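Local coordinates for protein oxalate oxidase (Hordeum vulgare, PDB 1FI2) that oxidises oxalate with molecular oxygen to carbon dioxide and hydrogen peroxide at a manganese centre, and also has superoxide dismutase activity, at residues P87-R92 with G134-Q139; L104-L109 with E127-P132. One frame throughout, in Å; residues are numbered along the deposited sequence.

Interaction 1 (P87-R92 with G134-Q139); sequences PHIHPR and GLMHFQ. With MN (manganese (II) ion), chain B.
His-88, His-90 and His-137 converge on one manganese ion: NE2 of His-137 lies 2.2 Å from the manganese, and NE2 of His-88 and of His-90 2.3 Å. Glu-95 and two waters complete the six ligands. Three histidines and a glutamate round one manganese are the metal site of the cupin fold in germins; His-90 and Glu-95 also bind oxalate. Sharing the metal brings His-88 NE2 and His-137 NE2 within 2.9 Å without a hydrogen bond, their rings oblique at 55°, whereas His-90 meets His-137 rim to rim.

Hydrogen bonds support this geometry. His-88 and His-137 form an antiparallel hydrogen-bonded pair, with His-88 N to His-137 O at 2.8 Å and a return bond from His-137 N to His-88 O. The pairing puts both side chains on one face of the sheet, and with CG between backbone N and carbonyl carbon (chi1 64° in His-88, 59° in His-137) each ring swings inward to the ion. His-137 ND1 donates to Leu-135 O at 3.0 Å, and Gln-139 NE2 to a metal-bound water, 2.8 Å away.

Apolar groups flank the pair: Ile-89 CG1 lies 3.6 Å from the backbone CA of Met-136, and Pro-87 CB packs on Met-136 SD.

Since Pro-86 O and Gly-159 O likewise hold ND1 of His-88 and His-90, this second shell of carbonyls is likely to fix all three ring rotations, leaving NE2 to the metal.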
loop_
_atom_site.group_PDB
_atom_site.type_symbol
_atom_site.label_atom_id
_atom_site.label_comp_id
_atom_site.label_asym_id
_atom_site.label_seq_id
_atom_site.Cartn_x
_atom_site.Cartn_y
_atom_site.Cartn_z
ATOM N N PRO A 87 -6.255 -2.746 29.054
ATOM C CA PRO A 87 -6.105 -3.556 27.851
ATOM C C PRO A 87 -6.839 -2.940 26.677
ATOM O O PRO A 87 -8.064 -2.886 26.723
ATOM C CB PRO A 87 -6.729 -4.887 28.260
ATOM C CG PRO A 87 -6.413 -4.978 29.720
ATOM C CD PRO A 87 -6.632 -3.567 30.232
ATOM N N HIS A 88 -6.175 -2.508 25.623
ATOM C CA HIS A 88 -6.828 -1.876 24.479
ATOM C C HIS A 88 -6.181 -2.274 23.163
ATOM O O HIS A 88 -5.178 -2.989 23.134
ATOM C CB HIS A 88 -6.830 -0.352 24.636
ATOM C CG HIS A 88 -5.460 0.255 24.631
ATOM N ND1 HIS A 88 -4.651 0.259 25.745
ATOM C CD2 HIS A 88 -4.762 0.869 23.642
ATOM C CE1 HIS A 88 -3.505 0.854 25.447
ATOM N NE2 HIS A 88 -3.553 1.233 24.185
ATOM N N ILE A 89 -6.774 -1.876 22.042
ATOM C CA ILE A 89 -6.318 -2.187 20.694
ATOM C C ILE A 89 -6.427 -0.966 19.781
ATOM O O ILE A 89 -7.392 -0.209 19.864
ATOM C CB ILE A 89 -7.144 -3.336 20.074
ATOM C CG1 ILE A 89 -6.745 -4.685 20.680
ATOM C CG2 ILE A 89 -7.011 -3.429 18.558
ATOM C CD1 ILE A 89 -7.861 -5.661 20.908
ATOM N N HIS A 90 -5.457 -0.796 18.890
ATOM C CA HIS A 90 -5.509 0.195 17.823
ATOM C C HIS A 90 -5.777 -0.558 16.524
ATOM O O HIS A 90 -4.913 -1.293 16.039
ATOM C CB HIS A 90 -4.202 0.997 17.697
ATOM C CG HIS A 90 -3.860 1.631 19.013
ATOM N ND1 HIS A 90 -4.588 2.678 19.528
ATOM C CD2 HIS A 90 -2.915 1.339 19.932
ATOM C CE1 HIS A 90 -4.107 3.012 20.712
ATOM N NE2 HIS A 90 -3.092 2.209 20.982
ATOM N N PRO A 91 -6.971 -0.399 15.960
ATOM C CA PRO A 91 -7.363 -1.107 14.771
ATOM C C PRO A 91 -6.571 -0.796 13.520
ATOM O O PRO A 91 -6.601 -1.619 12.597
ATOM C CB PRO A 91 -8.831 -0.725 14.553
ATOM C CG PRO A 91 -9.081 0.469 15.395
ATOM C CD PRO A 91 -8.067 0.439 16.505
ATOM N N ARG A 92 -5.983 0.396 13.410
ATOM C CA ARG A 92 -5.340 0.783 12.158
ATOM C C ARG A 92 -3.895 1.225 12.289
ATOM O O ARG A 92 -3.409 1.950 11.403
ATOM C CB ARG A 92 -6.193 1.883 11.495
ATOM C CG ARG A 92 -7.526 1.396 10.945
ATOM C CD ARG A 92 -8.389 2.526 10.425
ATOM N NE ARG A 92 -8.677 3.540 11.413
ATOM C CZ ARG A 92 -9.645 3.591 12.309
ATOM N NH1 ARG A 92 -10.559 2.634 12.414
ATOM N NH2 ARG A 92 -9.703 4.641 13.116
ATOM N N GLY A 134 -2.930 -3.828 15.798
ATOM C CA GLY A 134 -4.095 -4.563 16.208
ATOM C C GLY A 134 -4.039 -5.534 17.360
ATOM O O GLY A 134 -5.030 -6.235 17.622
ATOM N N LEU A 135 -2.927 -5.607 18.083
ATOM C CA LEU A 135 -2.812 -6.534 19.203
ATOM C C LEU A 135 -3.236 -5.881 20.513
ATOM O O LEU A 135 -3.057 -4.676 20.691
ATOM C CB LEU A 135 -1.380 -7.060 19.318
ATOM C CG LEU A 135 -0.844 -7.837 18.113
ATOM C CD1 LEU A 135 0.575 -8.327 18.367
ATOM C CD2 LEU A 135 -1.742 -9.021 17.773
ATOM N N MET A 136 -3.778 -6.679 21.426
ATOM C CA MET A 136 -4.178 -6.168 22.738
ATOM C C MET A 136 -2.946 -5.824 23.572
ATOM O O MET A 136 -1.940 -6.539 23.535
ATOM C CB MET A 136 -5.076 -7.190 23.447
ATOM C CG MET A 136 -5.826 -6.609 24.638
ATOM S SD MET A 136 -6.787 -7.815 25.572
ATOM C CE MET A 136 -7.858 -8.469 24.294
ATOM N N HIS A 137 -3.007 -4.713 24.306
ATOM C CA HIS A 137 -1.878 -4.286 25.135
ATOM C C HIS A 137 -2.345 -3.369 26.257
ATOM O O HIS A 137 -3.479 -2.880 26.225
ATOM C CB HIS A 137 -0.812 -3.605 24.273
ATOM C CG HIS A 137 -1.281 -2.395 23.527
ATOM N ND1 HIS A 137 -2.191 -2.484 22.494
ATOM C CD2 HIS A 137 -0.973 -1.079 23.637
ATOM C CE1 HIS A 137 -2.423 -1.286 22.012
ATOM N NE2 HIS A 137 -1.705 -0.396 22.681
ATOM N N PHE A 138 -1.496 -3.142 27.251
ATOM C CA PHE A 138 -1.846 -2.286 28.379
ATOM C C PHE A 138 -0.597 -1.729 29.057
ATOM O O PHE A 138 0.512 -2.191 28.787
ATOM C CB PHE A 138 -2.614 -3.108 29.430
ATOM C CG PHE A 138 -1.821 -4.237 30.038
ATOM C CD1 PHE A 138 -1.000 -4.033 31.136
ATOM C CD2 PHE A 138 -1.904 -5.515 29.509
ATOM C CE1 PHE A 138 -0.277 -5.071 31.690
ATOM C CE2 PHE A 138 -1.180 -6.561 30.058
ATOM C CZ PHE A 138 -0.360 -6.340 31.148
ATOM N N GLN A 139 -0.786 -0.752 29.932
ATOM C CA GLN A 139 0.292 -0.166 30.719
ATOM C C GLN A 139 -0.225 -0.010 32.157
ATOM O O GLN A 139 -1.395 0.309 32.356
ATOM C CB GLN A 139 0.833 1.165 30.227
ATOM C CG GLN A 139 1.630 1.133 28.930
ATOM C CD GLN A 139 0.728 1.329 27.725
ATOM O OE1 GLN A 139 -0.285 2.036 27.807
ATOM N NE2 GLN A 139 1.060 0.703 26.603
HETATM MN MN MN B . -1.811 1.829 22.852
HETATM O O HOH W 1 -3.083 -2.459 18.910
HETATM O O HOH W 2 -0.375 1.978 24.556
HETATM O O HOH W 3 -2.467 4.147 23.207
#

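Interaction 2 (L104-L109 with E127-P132); sequences LLVGIL and ETFVIP
Val-106 stands over one face of the Phe-129 ring, its CG1 4.0 Å above the plane and displaced toward the rim. The side chains cross at about a right angle; CG1 lies over the face, and Val-106 CG2 is 4.1 Å from Phe-129 CD2. Phe-129 reaches this position with CG lodged between its backbone N and carbonyl carbon (chi1 59°), and strand 147-153 adds Met-149 and Val-151 around it.

Ile-108 meets Ile-131 at a slant, branch against branch. Its CG1 lies 3.4 Å from Ile-131 CD1, tighter than ordinary van der Waals contact, and Ile-108 CD1 is 4.1 Å from the same Ile-131 CD1. The other branch, CG2, points across to Pro-132 CD at 4.1 Å. Replacing Ile-108 with an alanine would probably open a gap beside Ile-131 CD1 and Pro-132 and leave the Ile-131 side chain freer to turn next to His-137, which it touches.

No hydrogen bond joins the segments: strands 104-109 and 128-131 belong to different sheets, with axes 8.3 Å apart and inclined by 25°. Such side-chain interlocking between facing sheets is typical of the jellyroll beta-barrel core of the cupin fold, here alongside the manganese site.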
loop_
_atom_site.group_PDB
_atom_site.type_symbol
_atom_site.label_atom_id
_atom_site.label_comp_id
_atom_site.label_asym_id
_atom_site.label_seq_id
_atom_site.Cartn_x
_atom_site.Cartn_y
_atom_site.Cartn_z
ATOM N N LEU A 104 6.677 1.966 34.316
ATOM C CA LEU A 104 5.460 1.377 33.778
ATOM C C LEU A 104 5.605 -0.084 33.361
ATOM O O LEU A 104 6.472 -0.424 32.550
ATOM C CB LEU A 104 4.988 2.148 32.538
ATOM C CG LEU A 104 4.489 3.579 32.677
ATOM C CD1 LEU A 104 4.235 4.175 31.294
ATOM C CD2 LEU A 104 3.216 3.652 33.505
ATOM N N LEU A 105 4.710 -0.928 33.866
ATOM C CA LEU A 105 4.629 -2.309 33.392
ATOM C C LEU A 105 3.878 -2.239 32.056
ATOM O O LEU A 105 2.744 -1.756 31.999
ATOM C CB LEU A 105 3.894 -3.236 34.355
ATOM C CG LEU A 105 3.669 -4.668 33.848
ATOM C CD1 LEU A 105 4.977 -5.443 33.820
ATOM C CD2 LEU A 105 2.623 -5.388 34.683
ATOM N N VAL A 106 4.556 -2.605 30.984
ATOM C CA VAL A 106 3.988 -2.571 29.640
ATOM C C VAL A 106 3.765 -4.015 29.189
ATOM O O VAL A 106 4.720 -4.794 29.214
ATOM C CB VAL A 106 4.930 -1.878 28.642
ATOM C CG1 VAL A 106 4.341 -1.886 27.233
ATOM C CG2 VAL A 106 5.153 -0.422 29.051
ATOM N N GLY A 107 2.537 -4.345 28.797
ATOM C CA GLY A 107 2.293 -5.734 28.366
ATOM C C GLY A 107 1.692 -5.761 26.963
ATOM O O GLY A 107 0.835 -4.954 26.605
ATOM N N ILE A 108 2.200 -6.672 26.144
ATOM C CA ILE A 108 1.763 -6.871 24.768
ATOM C C ILE A 108 1.327 -8.328 24.613
ATOM O O ILE A 108 2.067 -9.225 25.022
ATOM C CB ILE A 108 2.859 -6.561 23.736
ATOM C CG1 ILE A 108 3.413 -5.138 23.889
ATOM C CG2 ILE A 108 2.343 -6.750 22.314
ATOM C CD1 ILE A 108 4.677 -5.093 24.719
ATOM N N LEU A 109 0.150 -8.557 24.048
ATOM C CA LEU A 109 -0.362 -9.912 23.877
ATOM C C LEU A 109 -0.411 -10.398 22.439
ATOM O O LEU A 109 -0.988 -9.768 21.552
ATOM C CB LEU A 109 -1.767 -9.954 24.510
ATOM C CG LEU A 109 -1.775 -9.704 26.026
ATOM C CD1 LEU A 109 -2.823 -8.678 26.410
ATOM C CD2 LEU A 109 -1.993 -11.011 26.777
ATOM N N GLU A 127 13.438 4.418 28.032
ATOM C CA GLU A 127 13.297 3.091 27.436
ATOM C C GLU A 127 12.076 3.056 26.528
ATOM O O GLU A 127 11.101 3.775 26.767
ATOM C CB GLU A 127 13.242 2.036 28.537
ATOM C CG GLU A 127 14.443 2.106 29.481
ATOM C CD GLU A 127 14.520 0.888 30.380
ATOM O OE1 GLU A 127 13.503 0.527 31.003
ATOM O OE2 GLU A 127 15.603 0.268 30.461
ATOM N N THR A 128 12.134 2.248 25.475
ATOM C CA THR A 128 11.063 2.203 24.483
ATOM C C THR A 128 10.403 0.842 24.321
ATOM O O THR A 128 10.922 -0.191 24.735
ATOM C CB THR A 128 11.621 2.626 23.102
ATOM O OG1 THR A 128 12.756 1.802 22.805
ATOM C CG2 THR A 128 12.050 4.085 23.079
ATOM N N PHE A 129 9.233 0.864 23.680
ATOM C CA PHE A 129 8.442 -0.326 23.420
ATOM C C PHE A 129 7.722 -0.223 22.075
ATOM O O PHE A 129 7.510 0.872 21.555
ATOM C CB PHE A 129 7.403 -0.549 24.523
ATOM C CG PHE A 129 6.413 0.558 24.739
ATOM C CD1 PHE A 129 5.247 0.639 23.997
ATOM C CD2 PHE A 129 6.641 1.524 25.708
ATOM C CE1 PHE A 129 4.340 1.657 24.207
ATOM C CE2 PHE A 129 5.738 2.549 25.928
ATOM C CZ PHE A 129 4.585 2.614 25.169
ATOM N N VAL A 130 7.326 -1.373 21.534
ATOM C CA VAL A 130 6.607 -1.368 20.255
ATOM C C VAL A 130 5.427 -2.326 20.320
ATOM O O VAL A 130 5.513 -3.438 20.844
ATOM C CB VAL A 130 7.556 -1.632 19.080
ATOM C CG1 VAL A 130 8.099 -3.046 19.082
ATOM C CG2 VAL A 130 6.872 -1.319 17.752
ATOM N N ILE A 131 4.272 -1.864 19.843
ATOM C CA ILE A 131 3.049 -2.656 19.853
ATOM C C ILE A 131 2.579 -2.914 18.422
ATOM O O ILE A 131 2.065 -2.000 17.776
ATOM C CB ILE A 131 1.873 -1.902 20.517
ATOM C CG1 ILE A 131 2.244 -1.169 21.799
ATOM C CG2 ILE A 131 0.708 -2.863 20.731
ATOM C CD1 ILE A 131 2.511 -2.013 23.015
ATOM N N PRO A 132 2.690 -4.140 17.938
ATOM C CA PRO A 132 2.243 -4.478 16.600
ATOM C C PRO A 132 0.776 -4.158 16.384
ATOM O O PRO A 132 -0.090 -4.280 17.240
ATOM C CB PRO A 132 2.530 -5.965 16.449
ATOM C CG PRO A 132 3.495 -6.305 17.526
ATOM C CD PRO A 132 3.278 -5.306 18.635
#

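How the interactions relate
From the N terminus, the chain enters interaction 1 at 87-92, runs through strand 95-101 and reaches 104-109, the first half of interaction 2. Strand 118-124 follows before 127-132 returns to close that inner loop, with 17 residues between its segments. Almost at once 134-139 closes the longer loop of interaction 1, so the shorter loop is wholly enclosed by it and the two do not cross. Interaction 1 joins neighbouring strands of one sheet, while interaction 2 links that sheet to the opposing one. They meet directly: Leu-109 N and Gly-107 N probably donate to Met-136 O and Phe-138 O, and Ile-131 CG2 packs against His-137 ND1.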